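Local coordinates for protein 2-hydroxyethylphosphonate dioxygenase (Streptomyces viridochromogenes, PDB 4YAR) that uses non-heme iron and dioxygen to cleave 2-hydroxyethylphosphonate into hydroxymethylphosphonate and formate, a step in biosynthesis of the antibiotic phosphinothricin tripeptide, at residues A[119-127]-A[146-156]. The protein carries 1 engineered substitution. Sequence-based numbering, arbitrary orientation.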
# COMPACT_ATOMS: atom_id res chain seq x y z
N SER A 119 8.27 -31.72 3.21
CA SER A 119 7.16 -31.92 4.15
C SER A 119 7.66 -32.51 5.43
O SER A 119 7.01 -32.33 6.45
CB SER A 119 6.10 -32.85 3.55
OG SER A 119 6.61 -34.12 3.23
N ASP A 120 8.84 -33.16 5.42
CA ASP A 120 9.29 -33.83 6.67
C ASP A 120 10.32 -32.95 7.41
O ASP A 120 11.06 -33.41 8.27
CB ASP A 120 9.82 -35.22 6.35
CG ASP A 120 11.12 -35.19 5.58
OD1 ASP A 120 11.47 -34.14 4.97
OD2 ASP A 120 11.81 -36.23 5.60
N ARG A 121 10.37 -31.65 7.09
CA ARG A 121 11.18 -30.75 7.83
C ARG A 121 10.32 -29.57 8.21
O ARG A 121 9.68 -28.94 7.34
CB ARG A 121 12.39 -30.31 7.02
CG ARG A 121 13.31 -29.31 7.73
CD ARG A 121 14.51 -28.86 6.88
NE ARG A 121 15.31 -30.02 6.52
CZ ARG A 121 16.29 -30.51 7.28
NH1 ARG A 121 16.61 -29.91 8.40
NH2 ARG A 121 16.96 -31.58 6.88
N LEU A 122 10.33 -29.23 9.48
CA LEU A 122 9.57 -28.09 9.93
C LEU A 122 10.32 -26.81 9.43
O LEU A 122 11.53 -26.69 9.57
CB LEU A 122 9.50 -28.12 11.46
CG LEU A 122 8.31 -27.47 12.09
CD1 LEU A 122 7.11 -28.36 11.80
CD2 LEU A 122 8.58 -27.35 13.57
N PRO A 123 9.60 -25.91 8.71
CA PRO A 123 10.27 -24.83 8.06
C PRO A 123 10.66 -23.71 9.06
O PRO A 123 9.82 -23.14 9.71
CB PRO A 123 9.22 -24.29 7.05
CG PRO A 123 7.90 -24.66 7.63
CD PRO A 123 8.16 -25.96 8.41
N ALA A 124 11.95 -23.39 9.12
CA ALA A 124 12.47 -22.46 10.09
C ALA A 124 11.85 -21.11 9.79
O ALA A 124 11.67 -20.77 8.62
CB ALA A 124 14.01 -22.43 10.03
N LEU A 125 11.50 -20.38 10.84
CA LEU A 125 10.84 -19.07 10.66
C LEU A 125 11.75 -17.96 10.20
O LEU A 125 12.95 -17.98 10.47
CB LEU A 125 10.17 -18.66 11.98
CG LEU A 125 8.98 -19.52 12.42
CD1 LEU A 125 8.73 -19.22 13.89
CD2 LEU A 125 7.72 -19.26 11.64
N ASN A 126 11.22 -16.96 9.48
CA ASN A 126 11.94 -15.70 9.30
C ASN A 126 11.71 -14.77 10.50
O ASN A 126 11.04 -15.14 11.47
CB ASN A 126 11.55 -15.04 7.97
CG ASN A 126 10.13 -14.52 7.94
OD1 ASN A 126 9.49 -14.35 8.96
ND2 ASN A 126 9.63 -14.25 6.70
N ASN A 127 12.22 -13.55 10.41
CA ASN A 127 12.04 -12.54 11.48
C ASN A 127 10.74 -11.74 11.44
O ASN A 127 10.39 -11.07 12.41
CB ASN A 127 13.19 -11.53 11.42
CG ASN A 127 14.57 -12.17 11.57
OD1 ASN A 127 15.54 -11.74 10.92
ND2 ASN A 127 14.65 -13.22 12.40
N ARG A 146 3.37 -21.63 8.31
CA ARG A 146 3.78 -21.54 9.73
C ARG A 146 3.87 -20.11 10.21
O ARG A 146 4.55 -19.27 9.56
CB ARG A 146 5.13 -22.24 9.96
CG ARG A 146 5.52 -22.46 11.41
CD ARG A 146 6.93 -23.04 11.53
NE ARG A 146 7.35 -23.14 12.93
CZ ARG A 146 8.55 -23.50 13.33
NH1 ARG A 146 9.51 -23.78 12.43
NH2 ARG A 146 8.80 -23.58 14.64
N TRP A 147 3.22 -19.82 11.36
CA TRP A 147 3.15 -18.46 11.95
C TRP A 147 3.53 -18.37 13.43
O TRP A 147 3.18 -17.40 14.07
CB TRP A 147 1.74 -17.83 11.80
CG TRP A 147 1.40 -17.81 10.42
CD1 TRP A 147 1.97 -16.99 9.45
CD2 TRP A 147 0.64 -18.78 9.71
NE1 TRP A 147 1.53 -17.38 8.20
CE2 TRP A 147 0.73 -18.48 8.33
CE3 TRP A 147 -0.13 -19.88 10.10
CZ2 TRP A 147 0.05 -19.22 7.36
CZ3 TRP A 147 -0.81 -20.57 9.15
CH2 TRP A 147 -0.72 -20.25 7.79
N GLY A 148 4.28 -19.35 13.94
CA GLY A 148 4.65 -19.39 15.39
C GLY A 148 5.63 -20.54 15.66
O GLY A 148 5.84 -21.43 14.83
N GLU A 149 6.24 -20.49 16.84
CA GLU A 149 7.23 -21.44 17.24
C GLU A 149 6.62 -22.78 17.49
O GLU A 149 7.10 -23.79 16.99
CB GLU A 149 7.92 -20.93 18.50
CG GLU A 149 8.80 -19.72 18.20
CD GLU A 149 10.13 -20.07 17.58
OE1 GLU A 149 10.55 -21.25 17.63
OE2 GLU A 149 10.80 -19.15 17.08
N GLU A 150 5.55 -22.77 18.25
CA GLU A 150 4.85 -23.97 18.64
C GLU A 150 3.89 -24.35 17.47
O GLU A 150 3.32 -23.47 16.86
CB GLU A 150 4.11 -23.63 19.99
CG GLU A 150 3.66 -24.78 20.89
CD GLU A 150 2.64 -24.32 21.97
OE1 GLU A 150 2.92 -23.33 22.68
OE2 GLU A 150 1.57 -24.95 22.11
N ILE A 151 3.77 -25.64 17.16
CA ILE A 151 2.80 -26.15 16.16
C ILE A 151 1.43 -26.47 16.71
O ILE A 151 1.25 -27.45 17.42
CB ILE A 151 3.34 -27.41 15.45
CG1 ILE A 151 4.71 -27.09 14.82
CG2 ILE A 151 2.36 -27.93 14.41
CD1 ILE A 151 4.70 -25.82 13.99
N THR A 152 0.46 -25.65 16.34
CA THR A 152 -0.91 -25.69 16.82
C THR A 152 -1.82 -25.33 15.63
O THR A 152 -1.35 -24.85 14.65
CB THR A 152 -1.15 -24.63 17.92
OG1 THR A 152 -1.19 -23.33 17.34
CG2 THR A 152 -0.04 -24.68 18.98
N PRO A 153 -3.14 -25.52 15.75
CA PRO A 153 -4.01 -25.09 14.66
C PRO A 153 -3.94 -23.62 14.36
O PRO A 153 -4.22 -23.22 13.24
CB PRO A 153 -5.40 -25.43 15.21
CG PRO A 153 -5.12 -26.65 16.04
CD PRO A 153 -3.90 -26.25 16.78
N GLN A 154 -3.57 -22.81 15.34
CA GLN A 154 -3.53 -21.38 15.11
C GLN A 154 -2.22 -20.97 14.46
O GLN A 154 -2.10 -19.86 13.97
CB GLN A 154 -3.68 -20.60 16.42
CG GLN A 154 -5.03 -20.77 17.10
CD GLN A 154 -5.19 -22.18 17.68
OE1 GLN A 154 -4.27 -22.73 18.31
NE2 GLN A 154 -6.34 -22.78 17.44
N THR A 155 -1.23 -21.85 14.47
CA THR A 155 0.09 -21.44 13.94
C THR A 155 0.60 -22.27 12.76
O THR A 155 1.73 -22.11 12.35
CB THR A 155 1.12 -21.53 15.07
OG1 THR A 155 1.18 -22.87 15.56
CG2 THR A 155 0.70 -20.57 16.23
N TRP A 156 -0.22 -23.17 12.22
CA TRP A 156 0.25 -24.16 11.24
C TRP A 156 -1.01 -24.53 10.50
O TRP A 156 -1.97 -25.04 11.11
CB TRP A 156 0.86 -25.35 11.98
CG TRP A 156 1.33 -26.51 11.18
CD1 TRP A 156 0.78 -27.72 11.14
CD2 TRP A 156 2.53 -26.59 10.43
NE1 TRP A 156 1.51 -28.56 10.40
CE2 TRP A 156 2.61 -27.90 9.94
CE3 TRP A 156 3.52 -25.69 10.10
CZ2 TRP A 156 3.61 -28.32 9.11
CZ3 TRP A 156 4.56 -26.12 9.30
CH2 TRP A 156 4.59 -27.45 8.82
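The extended run L122-L125 passes the end of strand 143-146 and the loop that follows it without a backbone-to-backbone hydrogen bond, its nearest CA pair being P123 and R146 at 7.5 Å, so every contact across the gap involves a side chain on at least one side. R146 spans that distance. Its CG lies anti to the backbone N (chi1 -169°) and the chain stays extended to NE, which delivers the guanidinium to the carbonyl of P123. R146 NH1 donates to P123 O at 2.8 Å; the acceptor lies close to the guanidinium plane, but the donor sits 58° out of the carbonyl plane, away from the lone pairs. The same carbonyl also accepts from S183 OG. Back to the loop after its strand, R146 gives NE to G148 O at 3.0 Å and NH2 to E149 O at 2.9 Å. Three bonds from three nitrogens, all to main-chain carbonyls, restrict rotation of the group, and leucines sandwich it: L122 CD2 lies 3.9 Å from R146 CZ over one face, while L125 CG lies over the opposite face, both off-centre toward the rim. L125 also packs CD1 against G148 O and E149 OE2, and CD2 against the aliphatic CD of R146. Beyond the guanidinium, L122 meets I151 tip to tip, and its CD1 rests over the W156 ring, 4.0 Å from CH2. P123 reaches that ring from the edge, with CD 3.7 Å from W156 CZ3. The arrangement is a buried arginine at a strand end clamping the loop between strands 111-115 and 133-140, in the cupin-type β-fold of this non-heme iron dioxygenase. It borders the active site: N126, which binds substrate in a site shared between dimer partners, follows L125 directly, and its OD1 accepts from the backbone N of H182, an iron-binding residue that holds cadmium here.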